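Local coordinates for glycosyl hydrolases family 2, sugar binding domain protein (Bacteroides uniformis str. 3978 T3 ii, PDB 6D1P) that probably hydrolyses O-glycosidic bonds as a gut bacterial beta-glucuronidase of glycoside hydrolase family 2, at residues E143-E146 against A147-T151; M345-T348 against E349-I353; R785-K788 against Q789-P792. All blocks are in the same frame, centred on the assembly; numbering follows the deposited sequence.

Contact 1. Residues E143-E146 against A147-T151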
loop_
_atom_site.group_PDB
_atom_site.type_symbol
_atom_site.label_atom_id
_atom_site.label_comp_id
_atom_site.label_asym_id
_atom_site.label_seq_id
_atom_site.Cartn_x
_atom_site.Cartn_y
_atom_site.Cartn_z
ATOM N N GLU A 143 -31.894 13.317 -9.968
ATOM C CA GLU A 143 -31.795 14.757 -10.162
ATOM C C GLU A 143 -30.406 15.176 -10.627
ATOM O O GLU A 143 -30.279 16.129 -11.403
ATOM C CB GLU A 143 -32.198 15.488 -8.878
ATOM C CG GLU A 143 -33.698 15.734 -8.812
ATOM C CD GLU A 143 -34.256 16.201 -10.161
ATOM O OE1 GLU A 143 -34.861 15.372 -10.892
ATOM O OE2 GLU A 143 -34.063 17.396 -10.500
ATOM N N ALA A 144 -29.361 14.471 -10.189
ATOM C CA ALA A 144 -28.013 14.852 -10.594
ATOM C C ALA A 144 -27.741 14.485 -12.047
ATOM O O ALA A 144 -27.007 15.207 -12.741
ATOM C CB ALA A 144 -26.982 14.204 -9.675
ATOM N N VAL A 145 -28.316 13.374 -12.523
ATOM C CA VAL A 145 -28.195 13.040 -13.937
ATOM C C VAL A 145 -28.846 14.125 -14.781
ATOM O O VAL A 145 -28.288 14.584 -15.788
ATOM C CB VAL A 145 -28.811 11.662 -14.232
ATOM C CG1 VAL A 145 -28.967 11.480 -15.725
ATOM C CG2 VAL A 145 -27.939 10.546 -13.675
ATOM N N GLU A 146 -30.036 14.563 -14.370
ATOM C CA GLU A 146 -30.733 15.637 -15.056
ATOM C C GLU A 146 -29.871 16.891 -15.076
ATOM O O GLU A 146 -29.420 17.316 -16.147
ATOM C CB GLU A 146 -32.084 15.898 -14.388
ATOM C CG GLU A 146 -32.894 17.005 -15.049
ATOM C CD GLU A 146 -33.044 16.810 -16.556
ATOM O OE1 GLU A 146 -33.329 15.666 -16.990
ATOM O OE2 GLU A 146 -32.868 17.802 -17.303
ATOM N N ALA A 147 -29.607 17.473 -13.898
ATOM C CA ALA A 147 -28.831 18.709 -13.843
ATOM C C ALA A 147 -27.509 18.587 -14.576
ATOM O O ALA A 147 -26.963 19.600 -15.018
ATOM C CB ALA A 147 -28.568 19.129 -12.396
ATOM N N PHE A 148 -26.992 17.373 -14.733
ATOM C CA PHE A 148 -25.758 17.206 -15.485
ATOM C C PHE A 148 -26.011 17.200 -16.988
ATOM O O PHE A 148 -25.219 17.761 -17.752
ATOM C CB PHE A 148 -25.056 15.925 -15.060
ATOM C CG PHE A 148 -23.834 15.623 -15.859
ATOM C CD1 PHE A 148 -22.659 16.325 -15.635
ATOM C CD2 PHE A 148 -23.855 14.640 -16.841
ATOM C CE1 PHE A 148 -21.521 16.049 -16.377
ATOM C CE2 PHE A 148 -22.720 14.363 -17.585
ATOM C CZ PHE A 148 -21.555 15.070 -17.351
ATOM N N ARG A 149 -27.097 16.567 -17.437
ATOM C CA ARG A 149 -27.423 16.631 -18.857
ATOM C C ARG A 149 -27.660 18.068 -19.309
ATOM O O ARG A 149 -27.364 18.414 -20.460
ATOM C CB ARG A 149 -28.636 15.756 -19.156
ATOM C CG ARG A 149 -28.275 14.339 -19.556
ATOM C CD ARG A 149 -29.389 13.349 -19.183
ATOM N NE ARG A 149 -29.065 11.986 -19.606
ATOM C CZ ARG A 149 -29.803 10.909 -19.341
ATOM N NH1 ARG A 149 -30.931 11.022 -18.640
ATOM N NH2 ARG A 149 -29.409 9.709 -19.779
ATOM N N ARG A 150 -28.152 18.925 -18.410
ATOM C CA ARG A 150 -28.385 20.337 -18.695
ATOM C C ARG A 150 -27.094 21.146 -18.654
ATOM O O ARG A 150 -27.112 22.330 -18.304
ATOM C CB ARG A 150 -29.384 20.928 -17.696
ATOM C CG ARG A 150 -30.776 20.347 -17.788
ATOM C CD ARG A 150 -31.474 20.395 -16.423
ATOM N NE ARG A 150 -32.015 21.709 -16.066
ATOM C CZ ARG A 150 -33.271 21.909 -15.663
ATOM N NH1 ARG A 150 -34.101 20.877 -15.560
ATOM N NH2 ARG A 150 -33.695 23.133 -15.349
ATOM N N THR A 151 -25.972 20.518 -18.991
ATOM C CA THR A 151 -24.672 21.162 -19.099
ATOM C C THR A 151 -24.010 20.743 -20.402
ATOM O O THR A 151 -24.258 19.639 -20.902
ATOM C CB THR A 151 -23.755 20.789 -17.928
ATOM O OG1 THR A 151 -23.457 19.389 -17.993
ATOM C CG2 THR A 151 -24.423 21.105 -16.604
#
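With CG1 of V145 anti to the backbone N (chi1 167°) and the chain of R149 extended from CG to NE, the two side chains run side by side in the same direction, one helical turn apart. The methyl CG1 of V145 therefore lies over one face of the R149 guanidinium, displaced toward its rim, and comes 3.5 Å from NH1 of R149. This is a nonpolar contact; NH2 of R149 donates to the carbonyl O of I98.

The E146 chain leaves its CA opposite N and then folds at chi2 (52°), bringing OE2 to 3.1 Å from CD of R150. The two side chains cross, and a bend at chi3 of R150 turns its guanidinium so that NH1 faces OE2. Because the carboxylate and guanidinium planes stand 76° apart, the pair is not a flat, two-pronged one: OE2 of E146 lies at the guanidinium edge, 3.7 Å from NH1 of R150, a long salt bridge.

The backbone beneath is helical, with R149 N donating to V145 O at 2.8 Å and R150 N to E146 O at 3.1 Å. R150 is the first residue to leave helical backbone angles, so the E146–R150 pair spans the last turn of helix 142-149. On another side, F148 is buried against C154 of helix 152-156 and I162 and P163 of strand 162-169, and its ring meets that of Y123.

Contact 2. Residues M345-T348 against E349-I353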
loop_
_atom_site.group_PDB
_atom_site.type_symbol
_atom_site.label_atom_id
_atom_site.label_comp_id
_atom_site.label_asym_id
_atom_site.label_seq_id
_atom_site.Cartn_x
_atom_site.Cartn_y
_atom_site.Cartn_z
ATOM N N MET A 345 -19.858 -18.431 -8.008
ATOM C CA MET A 345 -19.075 -18.973 -6.905
ATOM C C MET A 345 -19.959 -19.334 -5.715
ATOM O O MET A 345 -19.748 -20.362 -5.064
ATOM C CB MET A 345 -17.998 -17.978 -6.494
ATOM C CG MET A 345 -16.864 -17.931 -7.485
ATOM S SD MET A 345 -15.831 -16.488 -7.246
ATOM C CE MET A 345 -14.965 -16.945 -5.750
ATOM N N MET A 346 -20.952 -18.500 -5.423
ATOM C CA MET A 346 -21.828 -18.770 -4.290
ATOM C C MET A 346 -22.693 -20.006 -4.532
ATOM O O MET A 346 -22.892 -20.811 -3.612
ATOM C CB MET A 346 -22.683 -17.541 -3.992
ATOM C CG MET A 346 -21.870 -16.281 -3.681
ATOM S SD MET A 346 -22.956 -14.906 -3.203
ATOM C CE MET A 346 -22.195 -13.530 -4.088
ATOM N N ARG A 347 -23.187 -20.195 -5.764
ATOM C CA ARG A 347 -23.926 -21.417 -6.106
ATOM C C ARG A 347 -23.089 -22.655 -5.843
ATOM O O ARG A 347 -23.536 -23.600 -5.181
ATOM C CB ARG A 347 -24.346 -21.406 -7.575
ATOM C CG ARG A 347 -25.574 -20.605 -7.879
ATOM C CD ARG A 347 -26.350 -21.221 -9.030
ATOM N NE ARG A 347 -27.773 -20.944 -8.856
ATOM C CZ ARG A 347 -28.634 -21.761 -8.255
ATOM N NH1 ARG A 347 -28.242 -22.948 -7.789
ATOM N NH2 ARG A 347 -29.902 -21.396 -8.147
ATOM N N THR A 348 -21.875 -22.673 -6.382
ATOM C CA THR A 348 -20.992 -23.815 -6.199
ATOM C C THR A 348 -20.808 -24.140 -4.722
ATOM O O THR A 348 -20.876 -25.308 -4.319
ATOM C CB THR A 348 -19.641 -23.524 -6.858
ATOM O OG1 THR A 348 -19.818 -23.434 -8.275
ATOM C CG2 THR A 348 -18.642 -24.624 -6.533
ATOM N N GLU A 349 -20.588 -23.105 -3.897
ATOM C CA GLU A 349 -20.251 -23.332 -2.493
ATOM C C GLU A 349 -21.467 -23.783 -1.701
ATOM O O GLU A 349 -21.392 -24.737 -0.916
ATOM C CB GLU A 349 -19.648 -22.066 -1.888
ATOM C CG GLU A 349 -19.512 -22.086 -0.365
ATOM C CD GLU A 349 -19.048 -20.729 0.183
ATOM O OE1 GLU A 349 -18.834 -19.804 -0.654
ATOM O OE2 GLU A 349 -18.909 -20.581 1.428
ATOM N N MET A 350 -22.596 -23.105 -1.883
ATOM C CA MET A 350 -23.805 -23.500 -1.163
ATOM C C MET A 350 -24.213 -24.930 -1.519
ATOM O O MET A 350 -24.561 -25.721 -0.632
ATOM C CB MET A 350 -24.931 -22.503 -1.444
ATOM C CG MET A 350 -24.603 -21.064 -1.029
ATOM S SD MET A 350 -24.003 -20.929 0.674
ATOM C CE MET A 350 -25.413 -21.544 1.586
ATOM N N GLN A 351 -24.113 -25.304 -2.802
ATOM C CA GLN A 351 -24.351 -26.699 -3.179
ATOM C C GLN A 351 -23.403 -27.639 -2.448
ATOM O O GLN A 351 -23.821 -28.700 -1.974
ATOM C CB GLN A 351 -24.215 -26.888 -4.696
ATOM C CG GLN A 351 -25.543 -26.890 -5.436
ATOM C CD GLN A 351 -25.386 -26.989 -6.949
ATOM O OE1 GLN A 351 -24.776 -27.937 -7.469
ATOM N NE2 GLN A 351 -25.951 -26.010 -7.668
ATOM N N GLN A 352 -22.127 -27.272 -2.347
ATOM C CA GLN A 352 -21.176 -28.129 -1.651
ATOM C C GLN A 352 -21.594 -28.341 -0.200
ATOM O O GLN A 352 -21.430 -29.438 0.358
ATOM C CB GLN A 352 -19.783 -27.508 -1.726
ATOM C CG GLN A 352 -18.619 -28.491 -1.727
ATOM C CD GLN A 352 -17.265 -27.766 -1.821
ATOM O OE1 GLN A 352 -17.192 -26.558 -1.611
ATOM N NE2 GLN A 352 -16.202 -28.503 -2.127
ATOM N N ILE A 353 -22.145 -27.295 0.417
ATOM C CA ILE A 353 -22.609 -27.377 1.796
ATOM C C ILE A 353 -23.836 -28.276 1.884
ATOM O O ILE A 353 -23.884 -29.213 2.694
ATOM C CB ILE A 353 -22.897 -25.961 2.338
ATOM C CG1 ILE A 353 -21.595 -25.152 2.395
ATOM C CG2 ILE A 353 -23.600 -26.028 3.686
ATOM C CD1 ILE A 353 -21.731 -23.774 2.962
#
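M350 brings its CG against the carbonyl O of M346, one turn earlier, at 3.1 Å. Its CG stands anti to the carbonyl carbon (chi1 -60°), and further bends at chi2 and chi3 lead the thioether away from the preceding turn. The same carbonyl accepts M350 N at 2.9 Å, with a nearly straight N-H angle of 172°.

The R347 and Q351 side chains cross at a slant, NE2 of Q351 lying near the guanidinium plane at its edge, 3.8 Å from NH1 of R347, with the two planes 64° apart. Neither a hydrogen bond nor a stack is formed, and R347 NH2 instead makes a salt bridge with E378. In the backbone, Q351 N donates to R347 O at 3.0 Å, while CB of Q351 packs 3.4 Å from that same oxygen. E349 touches the earlier turn through CB, 3.6 Å from M345 O; its extended chain carries the buried carboxylate to R330 and K579, both salt-bridged through OE1.

Helix 343-356 connects strand 321-329 to the parallel strand 360-362, a beta-alpha-beta unit of the TIM barrel. M346 and M350 turn to helix 370-379, where M346 meets I371 and I372 and M350 meets L375.

Contact 3. Residues R785-K788 against Q789-P792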
loop_
_atom_site.group_PDB
_atom_site.type_symbol
_atom_site.label_atom_id
_atom_site.label_comp_id
_atom_site.label_asym_id
_atom_site.label_seq_id
_atom_site.Cartn_x
_atom_site.Cartn_y
_atom_site.Cartn_z
ATOM N N ARG A 785 1.832 -24.245 -6.961
ATOM C CA ARG A 785 1.562 -24.256 -8.393
ATOM C C ARG A 785 2.338 -23.162 -9.120
ATOM O O ARG A 785 2.540 -22.061 -8.591
ATOM C CB ARG A 785 0.066 -24.083 -8.647
ATOM C CG ARG A 785 -0.705 -25.367 -8.506
ATOM C CD ARG A 785 -2.173 -25.105 -8.308
ATOM N NE ARG A 785 -2.842 -26.308 -7.817
ATOM C CZ ARG A 785 -4.114 -26.361 -7.425
ATOM N NH1 ARG A 785 -4.871 -25.271 -7.470
ATOM N NH2 ARG A 785 -4.624 -27.503 -6.980
ATOM N N VAL A 786 2.756 -23.477 -10.344
ATOM C CA VAL A 786 3.544 -22.598 -11.204
ATOM C C VAL A 786 2.796 -22.427 -12.520
ATOM O O VAL A 786 2.327 -23.410 -13.097
ATOM C CB VAL A 786 4.949 -23.171 -11.456
ATOM C CG1 VAL A 786 5.828 -22.143 -12.172
ATOM C CG2 VAL A 786 5.585 -23.599 -10.148
ATOM N N ASN A 787 2.678 -21.193 -12.999
ATOM C CA ASN A 787 1.889 -20.973 -14.205
ATOM C C ASN A 787 2.676 -21.434 -15.423
ATOM O O ASN A 787 3.837 -21.055 -15.594
ATOM C CB ASN A 787 1.482 -19.508 -14.359
ATOM C CG ASN A 787 0.487 -19.313 -15.493
ATOM O OD1 ASN A 787 0.872 -19.163 -16.646
ATOM N ND2 ASN A 787 -0.801 -19.361 -15.173
ATOM N N LYS A 788 2.037 -22.255 -16.264
ATOM C CA LYS A 788 2.741 -22.887 -17.377
ATOM C C LYS A 788 3.242 -21.859 -18.385
ATOM O O LYS A 788 4.386 -21.941 -18.846
ATOM C CB LYS A 788 1.825 -23.903 -18.062
ATOM C CG LYS A 788 2.269 -25.361 -17.937
ATOM C CD LYS A 788 1.291 -26.294 -18.652
ATOM C CE LYS A 788 1.620 -27.758 -18.387
ATOM N NZ LYS A 788 0.491 -28.660 -18.761
ATOM N N GLN A 789 2.398 -20.878 -18.726
ATOM C CA GLN A 789 2.766 -19.849 -19.699
ATOM C C GLN A 789 4.110 -19.201 -19.377
ATOM O O GLN A 789 4.913 -18.939 -20.281
ATOM C CB GLN A 789 1.676 -18.776 -19.765
ATOM C CG GLN A 789 0.367 -19.218 -20.416
ATOM C CD GLN A 789 -0.798 -18.308 -20.038
ATOM O OE1 GLN A 789 -1.388 -18.456 -18.963
ATOM N NE2 GLN A 789 -1.123 -17.352 -20.911
ATOM N N HIS A 790 4.372 -18.931 -18.098
ATOM C CA HIS A 790 5.583 -18.215 -17.712
ATOM C C HIS A 790 6.840 -19.068 -17.801
ATOM O O HIS A 790 7.946 -18.517 -17.781
ATOM C CB HIS A 790 5.447 -17.665 -16.293
ATOM C CG HIS A 790 4.422 -16.581 -16.152
ATOM N ND1 HIS A 790 4.761 -15.266 -15.902
ATOM C CD2 HIS A 790 3.069 -16.617 -16.202
ATOM C CE1 HIS A 790 3.661 -14.540 -15.805
ATOM N NE2 HIS A 790 2.621 -15.336 -15.985
ATOM N N ALA A 791 6.702 -20.387 -17.901
ATOM C CA ALA A 791 7.870 -21.249 -18.004
ATOM C C ALA A 791 8.569 -21.025 -19.345
ATOM O O ALA A 791 7.922 -20.679 -20.339
ATOM C CB ALA A 791 7.468 -22.720 -17.854
ATOM N N PRO A 792 9.901 -21.219 -19.404
ATOM C CA PRO A 792 10.782 -21.678 -18.319
ATOM C C PRO A 792 11.113 -20.611 -17.261
ATOM O O PRO A 792 11.236 -19.432 -17.600
ATOM C CB PRO A 792 12.056 -22.080 -19.069
ATOM C CG PRO A 792 12.114 -21.106 -20.180
ATOM C CD PRO A 792 10.672 -20.962 -20.637
#
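OD1 of N787 is met by both Q789 and H790, and it accepts a weak hydrogen bond from the backbone N of Q789 (3.1 Å), whose N-H angle is only 122°. This bond closes an Asx turn. Close carbon neighbours of the same OD1 are CB of Q789 at 3.2 Å and CD2 of H790 at 3.4 Å. Chi1 of N787 (-171°) swings the amide to the side of its own carbonyl carbon, against the residues that follow. The H790 ring presents its edge to OD1, which lies in the ring plane, and the amide stands almost perpendicular to that ring, at 88°. ND1 of H790, elsewhere on the ring, is hydrogen-bonded to D758.

The backbone closes a type I beta turn from K788 to A791, with A791 N donating to K788 O at 2.9 Å; CB of A791 sits 3.3 Å from the same oxygen. H790 N adds a weak bond to N787 O at 3.3 Å. An alanine in place of N787 would remove the amide and would probably leave Q789 N without this acceptor and the CD2 edge of H790 without its polar neighbour. Among the bonds within the turn, only K788 O–A791 N is not weak, with the N787 side-chain oxygen adding one weak bond.

The three contacts follow one another along the chain and none touches another. Contact 1 lies in the sugar-binding domain region, on a short helix after strand 137-140 of an antiparallel sheet; contact 2 is on helix 343-356 of the TIM barrel; contact 3 is the turn between strands 781-787 and 793-799, which belong to two different antiparallel sheets. The centre of contact 2 is about 10 Å from that of the chain, against about 41 Å for contact 1 and 31 Å for contact 3. Centres of contacts 1 and 3 are about 50 Å apart. A barrel helix thus lies near the middle of the chain, with the other two contacts in peripheral beta-rich regions.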